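Local coordinates for protein histone-lysine N-methyltransferase SETMAR (Homo sapiens, PDB 3BO5) that methylates histone H3 with S-adenosyl-L-methionine through its SET methyltransferase domain, the part in this chain, while the full-length transposase fusion acts in DNA double-strand break repair, at residues Asp16-Gln21 with Gly203-Phe208; Cys153-Glu158 with Tyr179-Arg184; Thr195-Thr200 with Pro229-Phe234. The protein carries 2 engineered substitutions. All blocks are in the same frame, centred on the assembly; numbering follows the deposited sequence. Where two conformers were deposited one is given.

Interaction 1: residues Asp16-Gln21 with Gly203-Phe208. With SAH (S-adenosyl-L-homocysteine), chain F.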
loop_
_atom_site.group_PDB
_atom_site.type_symbol
_atom_site.label_atom_id
_atom_site.label_comp_id
_atom_site.label_asym_id
_atom_site.label_seq_id
_atom_site.Cartn_x
_atom_site.Cartn_y
_atom_site.Cartn_z
ATOM N N ASP A 16 -18.711 -8.898 -1.411
ATOM C CA ASP A 16 -17.258 -8.769 -1.459
ATOM C C ASP A 16 -16.839 -7.479 -2.134
ATOM O O ASP A 16 -17.003 -7.365 -3.331
ATOM C CB ASP A 16 -16.664 -9.908 -2.285
ATOM C CG ASP A 16 -15.124 -9.907 -2.262
ATOM O OD1 ASP A 16 -14.501 -10.776 -2.914
ATOM O OD2 ASP A 16 -14.529 -9.000 -1.633
ATOM N N VAL A 17 -16.329 -6.525 -1.365
ATOM C CA VAL A 17 -15.975 -5.265 -2.002
ATOM C C VAL A 17 -14.875 -5.444 -3.063
ATOM O O VAL A 17 -14.770 -4.618 -4.003
ATOM C CB VAL A 17 -15.547 -4.256 -0.920
ATOM C CG1 VAL A 17 -15.094 -2.934 -1.591
ATOM C CG2 VAL A 17 -16.744 -4.036 0.042
ATOM N N ALA A 18 -14.064 -6.499 -2.904
ATOM C CA ALA A 18 -12.961 -6.822 -3.798
ATOM C C ALA A 18 -13.384 -7.658 -4.991
ATOM O O ALA A 18 -12.526 -8.083 -5.743
ATOM C CB ALA A 18 -11.842 -7.492 -3.052
ATOM N N CYS A 19 -14.689 -7.916 -5.111
ATOM C CA CYS A 19 -15.250 -8.487 -6.350
ATOM C C CYS A 19 -14.543 -9.807 -6.706
ATOM O O CYS A 19 -14.298 -10.103 -7.878
ATOM C CB CYS A 19 -15.073 -7.471 -7.474
ATOM S SG CYS A 19 -15.997 -5.955 -7.137
ATOM N N GLY A 20 -14.192 -10.586 -5.687
ATOM C CA GLY A 20 -13.606 -11.922 -5.965
ATOM C C GLY A 20 -12.139 -11.871 -6.417
ATOM O O GLY A 20 -11.537 -12.901 -6.743
ATOM N N GLN A 21 -11.573 -10.656 -6.440
ATOM C CA GLN A 21 -10.247 -10.400 -7.044
ATOM C C GLN A 21 -9.075 -10.551 -6.084
ATOM O O GLN A 21 -7.930 -10.450 -6.504
ATOM C CB GLN A 21 -10.195 -9.038 -7.794
ATOM C CG GLN A 21 -11.145 -8.948 -9.031
ATOM C CD GLN A 21 -11.129 -7.624 -9.773
ATOM O OE1 GLN A 21 -10.092 -7.123 -10.172
ATOM N NE2 GLN A 21 -12.303 -7.061 -9.988
ATOM N N GLY A 203 -8.790 0.850 -8.348
ATOM C CA GLY A 203 -7.829 0.697 -7.226
ATOM C C GLY A 203 -8.197 -0.500 -6.412
ATOM O O GLY A 203 -9.213 -1.131 -6.664
ATOM N N ASN A 204 -7.332 -0.792 -5.455
ATOM C CA ASN A 204 -7.540 -1.950 -4.599
ATOM C C ASN A 204 -8.084 -1.482 -3.250
ATOM O O ASN A 204 -8.444 -0.342 -3.065
ATOM C CB ASN A 204 -6.292 -2.771 -4.459
ATOM C CG ASN A 204 -5.386 -2.219 -3.385
ATOM O OD1 ASN A 204 -5.338 -0.970 -3.150
ATOM N ND2 ASN A 204 -4.625 -3.123 -2.733
ATOM N N ILE A 205 -8.172 -2.410 -2.288
ATOM C CA ILE A 205 -8.834 -2.092 -1.012
ATOM C C ILE A 205 -8.028 -1.103 -0.192
ATOM O O ILE A 205 -8.568 -0.471 0.743
ATOM C CB ILE A 205 -9.099 -3.336 -0.067
ATOM C CG1 ILE A 205 -7.806 -4.149 0.112
ATOM C CG2 ILE A 205 -10.356 -4.133 -0.517
ATOM C CD1 ILE A 205 -7.916 -5.107 1.293
ATOM N N GLY A 206 -6.730 -0.938 -0.524
ATOM C CA GLY A 206 -5.935 0.019 0.217
ATOM C C GLY A 206 -6.444 1.446 0.139
ATOM O O GLY A 206 -6.104 2.292 0.995
ATOM N N ARG A 207 -7.231 1.738 -0.897
ATOM C CA ARG A 207 -7.806 3.087 -1.053
ATOM C C ARG A 207 -8.656 3.449 0.163
ATOM O O ARG A 207 -8.894 4.630 0.407
ATOM C CB ARG A 207 -8.645 3.230 -2.343
ATOM C CG ARG A 207 -9.947 2.415 -2.226
ATOM C CD ARG A 207 -10.539 2.186 -3.550
ATOM N NE ARG A 207 -10.925 3.428 -4.234
ATOM C CZ ARG A 207 -12.071 4.086 -3.979
ATOM N NH1 ARG A 207 -12.886 3.659 -2.987
ATOM N NH2 ARG A 207 -12.440 5.188 -4.717
ATOM N N PHE A 208 -9.143 2.438 0.923
ATOM C CA PHE A 208 -9.996 2.773 2.083
ATOM C C PHE A 208 -9.258 3.052 3.374
ATOM O O PHE A 208 -9.871 3.387 4.374
ATOM C CB PHE A 208 -10.994 1.636 2.324
ATOM C CG PHE A 208 -12.045 1.572 1.245
ATOM C CD1 PHE A 208 -13.037 2.575 1.177
ATOM C CD2 PHE A 208 -12.049 0.543 0.294
ATOM C CE1 PHE A 208 -13.995 2.545 0.147
ATOM C CE2 PHE A 208 -13.005 0.521 -0.739
ATOM C CZ PHE A 208 -14.014 1.511 -0.772
HETATM N N SAH F . -12.465 7.832 4.095
HETATM C CA SAH F . -12.153 7.527 2.662
HETATM C CB SAH F . -11.007 6.497 2.517
HETATM C CG SAH F . -9.657 7.213 2.708
HETATM S SD SAH F . -9.299 8.354 1.341
HETATM C C SAH F . -13.451 7.047 1.973
HETATM O O SAH F . -14.533 7.134 2.545
HETATM O OXT SAH F . -13.344 6.553 0.803
HETATM C "C5'" SAH F . -8.840 9.827 2.274
HETATM C "C4'" SAH F . -10.018 10.625 2.827
HETATM O "O4'" SAH F . -10.568 10.000 3.991
HETATM C "C3'" SAH F . -9.635 11.996 3.303
HETATM O "O3'" SAH F . -9.623 12.941 2.198
HETATM C "C2'" SAH F . -10.686 12.331 4.321
HETATM O "O2'" SAH F . -11.967 12.579 3.714
HETATM C "C1'" SAH F . -10.844 10.986 5.004
HETATM N N9 SAH F . -9.848 10.759 6.070
HETATM C C8 SAH F . -8.837 9.802 6.112
HETATM N N7 SAH F . -8.231 9.880 7.281
HETATM C C5 SAH F . -8.829 10.831 8.028
HETATM C C6 SAH F . -8.533 11.318 9.319
HETATM N N6 SAH F . -7.607 10.836 10.151
HETATM N N1 SAH F . -9.342 12.368 9.740
HETATM C C2 SAH F . -10.332 12.880 8.960
HETATM N N3 SAH F . -10.672 12.420 7.704
HETATM C C4 SAH F . -9.835 11.437 7.270
#
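The backbones come nearest at Ala18 and Ile205, CA to CA 6.9 Å, where two overlapping turns (type I Asp16-Cys19, type I' Ala18-Gln21) meet the 3-10 segment 205-208. No hydrogen bond crosses; the contact is apolar. Val17 holds its CG1 anti to the backbone N (chi1 177°), which sends this methyl to the rim of the Phe208 ring at CE2, 4.1 Å away and oblique. Beside it the CB of Ala18 meets CG2 of Ile205 more loosely, at 4.5 Å in one of two isoleucine conformers, so this contact is the less certain of the two. Apolar side chains suit this buried seam between the N-terminal turns and the SET domain, small ones from residues 16-21 against the larger isoleucine and phenylalanine; the 3-10 segment ends one residue before Asn210 and His211, which bind the cofactor. Asp16 shapes the turns: its OD2 takes the N-H of Ala18 in an Asx turn and its OD1 that of Gly20, each met from well above the carboxylate plane. Within the 3-10 segment, CG of the preceding Arg207 lies 3.8 Å above one face of the Phe208 ring, while Trp138 also packs on it. On the cofactor side, O of Arg207 comes within 3.5 Å of CB of S-adenosyl-L-homocysteine, and Phe208 CD1 lies 4.0 Å from the ligand carboxylate atom OXT.

Interaction 2: residues Cys153-Glu158 with Tyr179-Arg184. With SAH (S-adenosyl-L-homocysteine), chain F.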
loop_
_atom_site.group_PDB
_atom_site.type_symbol
_atom_site.label_atom_id
_atom_site.label_comp_id
_atom_site.label_asym_id
_atom_site.label_seq_id
_atom_site.Cartn_x
_atom_site.Cartn_y
_atom_site.Cartn_z
ATOM N N CYS A 153 -1.790 -5.173 3.116
ATOM C CA CYS A 153 -2.315 -5.001 1.758
ATOM C C CYS A 153 -1.439 -4.018 0.999
ATOM O O CYS A 153 -0.656 -3.302 1.596
ATOM C CB CYS A 153 -3.789 -4.534 1.749
ATOM S SG CYS A 153 -3.996 -2.881 2.447
ATOM N N GLU A 154 -1.574 -4.035 -0.329
ATOM C CA GLU A 154 -0.975 -2.921 -1.126
ATOM C C GLU A 154 -1.873 -1.718 -1.155
ATOM O O GLU A 154 -3.041 -1.754 -0.849
ATOM C CB GLU A 154 -0.786 -3.328 -2.610
ATOM C CG GLU A 154 0.232 -4.353 -2.786
ATOM C CD GLU A 154 0.385 -4.717 -4.275
ATOM O OE1 GLU A 154 0.544 -5.912 -4.537
ATOM O OE2 GLU A 154 0.329 -3.804 -5.181
ATOM N N TYR A 155 -1.235 -0.601 -1.549
ATOM C CA TYR A 155 -2.001 0.546 -2.033
ATOM C C TYR A 155 -1.738 0.538 -3.536
ATOM O O TYR A 155 -0.672 0.911 -4.022
ATOM C CB TYR A 155 -1.407 1.791 -1.360
ATOM C CG TYR A 155 -2.314 3.019 -1.443
ATOM C CD1 TYR A 155 -3.407 3.204 -0.579
ATOM C CD2 TYR A 155 -2.057 3.987 -2.433
ATOM C CE1 TYR A 155 -4.253 4.285 -0.655
ATOM C CE2 TYR A 155 -2.912 5.127 -2.535
ATOM C CZ TYR A 155 -3.987 5.266 -1.658
ATOM O OH TYR A 155 -4.818 6.336 -1.730
ATOM N N ALA A 156 -2.787 0.080 -4.262
ATOM C CA ALA A 156 -2.637 -0.206 -5.729
ATOM C C ALA A 156 -3.707 0.546 -6.543
ATOM O O ALA A 156 -4.797 0.685 -6.115
ATOM C CB ALA A 156 -2.780 -1.750 -5.999
ATOM N N GLY A 157 -3.322 1.045 -7.714
ATOM C CA GLY A 157 -4.299 1.725 -8.571
ATOM C C GLY A 157 -3.617 2.157 -9.820
ATOM O O GLY A 157 -2.734 1.473 -10.304
ATOM N N GLU A 158 -4.162 3.194 -10.467
ATOM C CA GLU A 158 -3.509 3.623 -11.700
ATOM C C GLU A 158 -2.167 4.243 -11.391
ATOM O O GLU A 158 -2.055 5.079 -10.467
ATOM C CB GLU A 158 -4.336 4.749 -12.336
ATOM C CG GLU A 158 -5.668 4.307 -12.869
ATOM C CD GLU A 158 -6.412 5.453 -13.487
ATOM O OE1 GLU A 158 -7.215 6.076 -12.804
ATOM O OE2 GLU A 158 -6.079 5.744 -14.648
ATOM N N TYR A 179 -6.963 10.600 -3.043
ATOM C CA TYR A 179 -6.278 9.289 -2.946
ATOM C C TYR A 179 -4.924 9.194 -3.590
ATOM O O TYR A 179 -4.240 8.179 -3.437
ATOM C CB TYR A 179 -7.153 8.196 -3.637
ATOM C CG TYR A 179 -8.537 7.975 -3.111
ATOM C CD1 TYR A 179 -9.598 8.673 -3.649
ATOM C CD2 TYR A 179 -8.780 7.068 -2.100
ATOM C CE1 TYR A 179 -10.889 8.495 -3.128
ATOM C CE2 TYR A 179 -10.006 6.836 -1.593
ATOM C CZ TYR A 179 -11.105 7.551 -2.121
ATOM O OH TYR A 179 -12.387 7.423 -1.649
ATOM N N ILE A 180 -4.494 10.211 -4.366
ATOM C CA ILE A 180 -3.234 10.056 -5.051
ATOM C C ILE A 180 -2.098 10.067 -4.053
ATOM O O ILE A 180 -2.106 10.881 -3.104
ATOM C CB ILE A 180 -3.025 11.213 -6.067
ATOM C CG1 ILE A 180 -4.213 11.213 -7.036
ATOM C CG2 ILE A 180 -1.719 11.015 -6.825
ATOM C CD1 ILE A 180 -4.020 12.253 -8.148
ATOM N N ILE A 181 -1.104 9.209 -4.258
ATOM C CA ILE A 181 0.073 9.233 -3.406
ATOM C C ILE A 181 1.306 9.354 -4.299
ATOM O O ILE A 181 1.362 8.813 -5.441
ATOM C CB ILE A 181 0.191 7.912 -2.520
ATOM C CG1 ILE A 181 1.253 8.091 -1.470
ATOM C CG2 ILE A 181 0.434 6.671 -3.405
ATOM C CD1 ILE A 181 1.254 6.923 -0.407
ATOM N N ALA A 182 2.284 10.092 -3.787
ATOM C CA ALA A 182 3.553 10.302 -4.484
ATOM C C ALA A 182 4.687 9.644 -3.727
ATOM O O ALA A 182 4.913 9.906 -2.545
ATOM C CB ALA A 182 3.858 11.815 -4.657
ATOM N N ILE A 183 5.398 8.756 -4.399
ATOM C CA ILE A 183 6.486 8.016 -3.792
ATOM C C ILE A 183 7.767 8.527 -4.465
ATOM O O ILE A 183 7.910 8.474 -5.662
ATOM C CB ILE A 183 6.373 6.498 -4.044
ATOM C CG1 ILE A 183 5.008 5.980 -3.654
ATOM C CG2 ILE A 183 7.544 5.708 -3.331
ATOM C CD1 ILE A 183 4.667 6.311 -2.201
ATOM N N ARG A 184 8.702 9.017 -3.686
ATOM C CA ARG A 184 9.983 9.438 -4.271
ATOM C C ARG A 184 11.081 8.686 -3.569
ATOM O O ARG A 184 11.165 8.731 -2.350
ATOM C CB ARG A 184 10.173 10.972 -4.163
ATOM C CG ARG A 184 9.058 11.703 -4.930
ATOM C CD ARG A 184 9.350 13.186 -5.068
ATOM N NE ARG A 184 8.381 13.794 -5.993
ATOM C CZ ARG A 184 7.155 14.201 -5.649
ATOM N NH1 ARG A 184 6.369 14.769 -6.572
ATOM N NH2 ARG A 184 6.713 14.054 -4.395
HETATM N N SAH F . -12.465 7.832 4.095
HETATM C CA SAH F . -12.153 7.527 2.662
HETATM C CB SAH F . -11.007 6.497 2.517
HETATM C CG SAH F . -9.657 7.213 2.708
HETATM S SD SAH F . -9.299 8.354 1.341
HETATM C C SAH F . -13.451 7.047 1.973
HETATM O O SAH F . -14.533 7.134 2.545
HETATM O OXT SAH F . -13.344 6.553 0.803
HETATM C "C5'" SAH F . -8.840 9.827 2.274
HETATM C "C4'" SAH F . -10.018 10.625 2.827
HETATM O "O4'" SAH F . -10.568 10.000 3.991
HETATM C "C3'" SAH F . -9.635 11.996 3.303
HETATM O "O3'" SAH F . -9.623 12.941 2.198
HETATM C "C2'" SAH F . -10.686 12.331 4.321
HETATM O "O2'" SAH F . -11.967 12.579 3.714
HETATM C "C1'" SAH F . -10.844 10.986 5.004
HETATM N N9 SAH F . -9.848 10.759 6.070
HETATM C C8 SAH F . -8.837 9.802 6.112
HETATM N N7 SAH F . -8.231 9.880 7.281
HETATM C C5 SAH F . -8.829 10.831 8.028
HETATM C C6 SAH F . -8.533 11.318 9.319
HETATM N N6 SAH F . -7.607 10.836 10.151
HETATM N N1 SAH F . -9.342 12.368 9.740
HETATM C C2 SAH F . -10.332 12.880 8.960
HETATM N N3 SAH F . -10.672 12.420 7.704
HETATM C C4 SAH F . -9.835 11.437 7.270
#
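With chi1 at -164°, CG of Tyr155 lies opposite the backbone N, and the phenol reaches toward residues 179-181. CG of Tyr179 stands opposite its carbonyl carbon (chi1 -59°), which sends the ring roughly at right angles to the Tyr155 phenol, to the cofactor, and leaves the carbonyl clear. The Tyr155 hydroxyl donates to that carbonyl, OH to Tyr179 O 2.6 Å, and the bond lies in the carbonyl plane on a lone pair, with a C=O...donor angle of 123°. The carbonyl oxygen in turn sits at the edge of the Tyr155 ring, near its plane, and the same OH touches CB of Tyr179 at 3.5 Å. Farther along the ring, the CG2 methyl of Ile181 packs obliquely against Tyr155 CE2 at 3.8 Å. A tyrosine suits this buried place because its flank can meet aliphatic groups while its end still supplies a donor for a main-chain oxygen. The two segments belong to the beta framework of the SET domain, and strand 151-160 is broken by a bulge or short loop within residues 153-158. A phenylalanine here would probably leave the Tyr179 carbonyl without this donor and its backbone less firmly held behind the cofactor pocket. Tyr179 is a first-shell residue: its OH donates to OXT of S-adenosyl-L-homocysteine at 2.8 Å, and its CE2 lies 3.4 Å from SD, the sulfur that carries the transferable methyl in S-adenosyl-L-methionine. Tyr155, bonded to its main chain, is thus a second-shell residue, consistent with a part in positioning Tyr179. Arg207 makes a cation-pi contact with the Tyr179 ring, and Leu231 and Pro199 pack on the Tyr155 side chain.

Interaction 3: residues Thr195-Thr200 with Pro229-Phe234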
loop_
_atom_site.group_PDB
_atom_site.type_symbol
_atom_site.label_atom_id
_atom_site.label_comp_id
_atom_site.label_asym_id
_atom_site.label_seq_id
_atom_site.Cartn_x
_atom_site.Cartn_y
_atom_site.Cartn_z
ATOM N N THR A 195 7.065 7.684 -8.287
ATOM C CA THR A 195 5.918 6.841 -8.656
ATOM C C THR A 195 4.656 7.505 -8.110
ATOM O O THR A 195 4.612 7.887 -6.935
ATOM C CB THR A 195 6.011 5.432 -7.990
ATOM O OG1 THR A 195 7.261 4.809 -8.320
ATOM C CG2 THR A 195 4.861 4.515 -8.473
ATOM N N PHE A 196 3.692 7.694 -8.970
ATOM C CA PHE A 196 2.405 8.245 -8.514
ATOM C C PHE A 196 1.398 7.164 -8.673
ATOM O O PHE A 196 1.240 6.597 -9.737
ATOM C CB PHE A 196 2.017 9.482 -9.357
ATOM C CG PHE A 196 3.010 10.555 -9.278
ATOM C CD1 PHE A 196 2.997 11.460 -8.231
ATOM C CD2 PHE A 196 4.006 10.674 -10.264
ATOM C CE1 PHE A 196 3.962 12.473 -8.178
ATOM C CE2 PHE A 196 4.982 11.657 -10.191
ATOM C CZ PHE A 196 4.955 12.544 -9.147
ATOM N N VAL A 197 0.645 6.932 -7.584
ATOM C CA VAL A 197 -0.393 5.884 -7.640
ATOM C C VAL A 197 -1.718 6.459 -7.272
ATOM O O VAL A 197 -1.810 7.175 -6.291
ATOM C CB VAL A 197 -0.052 4.823 -6.642
ATOM C CG1 VAL A 197 -1.124 3.788 -6.603
ATOM C CG2 VAL A 197 1.304 4.142 -7.085
ATOM N N ASP A 198 -2.740 6.137 -8.035
ATOM C CA ASP A 198 -4.030 6.792 -7.817
ATOM C C ASP A 198 -5.105 5.727 -7.863
ATOM O O ASP A 198 -5.497 5.292 -8.987
ATOM C CB ASP A 198 -4.334 7.838 -8.940
ATOM C CG ASP A 198 -5.618 8.554 -8.680
ATOM O OD1 ASP A 198 -6.244 8.303 -7.653
ATOM O OD2 ASP A 198 -6.036 9.374 -9.530
ATOM N N PRO A 199 -5.646 5.292 -6.704
ATOM C CA PRO A 199 -6.709 4.306 -6.696
ATOM C C PRO A 199 -8.103 4.934 -6.658
ATOM O O PRO A 199 -9.092 4.270 -6.315
ATOM C CB PRO A 199 -6.448 3.531 -5.370
ATOM C CG PRO A 199 -6.002 4.616 -4.466
ATOM C CD PRO A 199 -5.139 5.554 -5.347
ATOM N N THR A 200 -8.221 6.215 -7.079
ATOM C CA THR A 200 -9.506 6.920 -6.982
ATOM C C THR A 200 -10.583 6.241 -7.800
ATOM O O THR A 200 -11.695 6.019 -7.317
ATOM C CB THR A 200 -9.436 8.325 -7.523
ATOM O OG1 THR A 200 -8.488 9.054 -6.721
ATOM C CG2 THR A 200 -10.769 9.023 -7.435
ATOM N N PRO A 229 7.248 0.174 -8.075
ATOM C CA PRO A 229 7.135 -0.590 -6.832
ATOM C C PRO A 229 5.716 -0.826 -6.371
ATOM O O PRO A 229 4.802 -0.053 -6.666
ATOM C CB PRO A 229 7.799 0.318 -5.790
ATOM C CG PRO A 229 7.409 1.693 -6.250
ATOM C CD PRO A 229 7.715 1.546 -7.807
ATOM N N LYS A 230 5.506 -1.945 -5.688
ATOM C CA LYS A 230 4.309 -2.131 -4.948
ATOM C C LYS A 230 4.426 -1.313 -3.658
ATOM O O LYS A 230 5.509 -1.174 -3.093
ATOM C CB LYS A 230 4.250 -3.618 -4.565
ATOM C CG LYS A 230 4.345 -4.532 -5.742
ATOM C CD LYS A 230 3.355 -4.193 -6.868
ATOM C CE LYS A 230 3.430 -5.301 -7.942
ATOM N NZ LYS A 230 2.697 -4.740 -9.182
ATOM N N LEU A 231 3.307 -0.720 -3.243
ATOM C CA LEU A 231 3.286 0.128 -2.045
ATOM C C LEU A 231 2.671 -0.746 -0.984
ATOM O O LEU A 231 1.469 -0.848 -0.846
ATOM C CB LEU A 231 2.410 1.372 -2.292
ATOM C CG LEU A 231 2.925 2.270 -3.432
ATOM C CD1 LEU A 231 2.118 3.583 -3.394
ATOM C CD2 LEU A 231 4.420 2.472 -3.450
ATOM N N ALA A 232 3.560 -1.443 -0.291
ATOM C CA ALA A 232 3.110 -2.584 0.545
ATOM C C ALA A 232 2.945 -2.136 1.971
ATOM O O ALA A 232 3.904 -1.609 2.531
ATOM C CB ALA A 232 4.167 -3.680 0.443
ATOM N N LEU A 233 1.778 -2.372 2.579
ATOM C CA LEU A 233 1.541 -1.902 3.985
ATOM C C LEU A 233 1.685 -3.155 4.837
ATOM O O LEU A 233 1.074 -4.200 4.556
ATOM C CB LEU A 233 0.116 -1.377 4.189
ATOM C CG LEU A 233 0.106 -0.040 3.429
ATOM C CD1 LEU A 233 -0.869 0.127 2.309
ATOM C CD2 LEU A 233 0.391 1.139 4.304
ATOM N N PHE A 234 2.586 -3.007 5.827
ATOM C CA PHE A 234 2.813 -4.081 6.834
ATOM C C PHE A 234 2.367 -3.623 8.184
ATOM O O PHE A 234 2.410 -2.429 8.497
ATOM C CB PHE A 234 4.323 -4.433 6.903
ATOM C CG PHE A 234 4.875 -5.052 5.636
ATOM C CD1 PHE A 234 4.966 -6.418 5.506
ATOM C CD2 PHE A 234 5.349 -4.218 4.625
ATOM C CE1 PHE A 234 5.502 -6.974 4.337
ATOM C CE2 PHE A 234 5.821 -4.763 3.423
ATOM C CZ PHE A 234 5.915 -6.098 3.278
#
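Thr195, Pro229 and Leu231 bury the most surface where residues 195-200 face residues 229-234. OG1 of Thr195 stands beside its backbone N (chi1 -55°), and from there it reaches the proline ring, 3.3 Å from Pro229 CD; the CG2 methyl of Thr195 is more distant from the same CD, at 4.2 Å. Proline offers a compact, apolar surface just before strand 230-235 begins, and the beta-branched threonine fits an extended strand. Two residues on, Leu231 and Val197 meet tip to tip, CD1 of Leu231 lying 3.8 Å from CG2 of Val197. These methyls fill the buried space between backbones whose CA atoms, at Val197 and Leu231, remain 8.8 Å apart. No hydrogen bond joins the segments: the strands touch through side chains rather than as paired neighbours. This is packing within the mixed SET-domain sheet, and Leu231 extends it by also resting on Ile181 and Ile183 of strand 181-185. Both strands pair antiparallel with the interrupted strand 151-160, strand 230-235 through its earlier half and strand 193-199 through its later half, while Asp198 makes a salt bridge to Arg168 of helix 162-169.

Interactions 2 and 3 are parts of one interior, their centres about 3 Å apart, and strand 151-160 ties them together: Cys153 O meets Leu233 N at 2.8 Å and Glu158 O meets Asp198 N at 2.7 Å. Interaction 1 lies about 14 Å from each, centre to centre, yet is bonded to both. Asn204 grips the break in that strand, ND2 to Glu154 O 2.8 Å and OD1 to Ala156 N 3.0 Å, and Arg207 reaches interaction 3, NH2 to Thr200 O 2.8 Å. Interactions 1 and 2 both touch S-adenosyl-L-homocysteine; interaction 3 is set back, with the side chain of Val197 about 12 Å from the bound S-adenosyl-L-homocysteine.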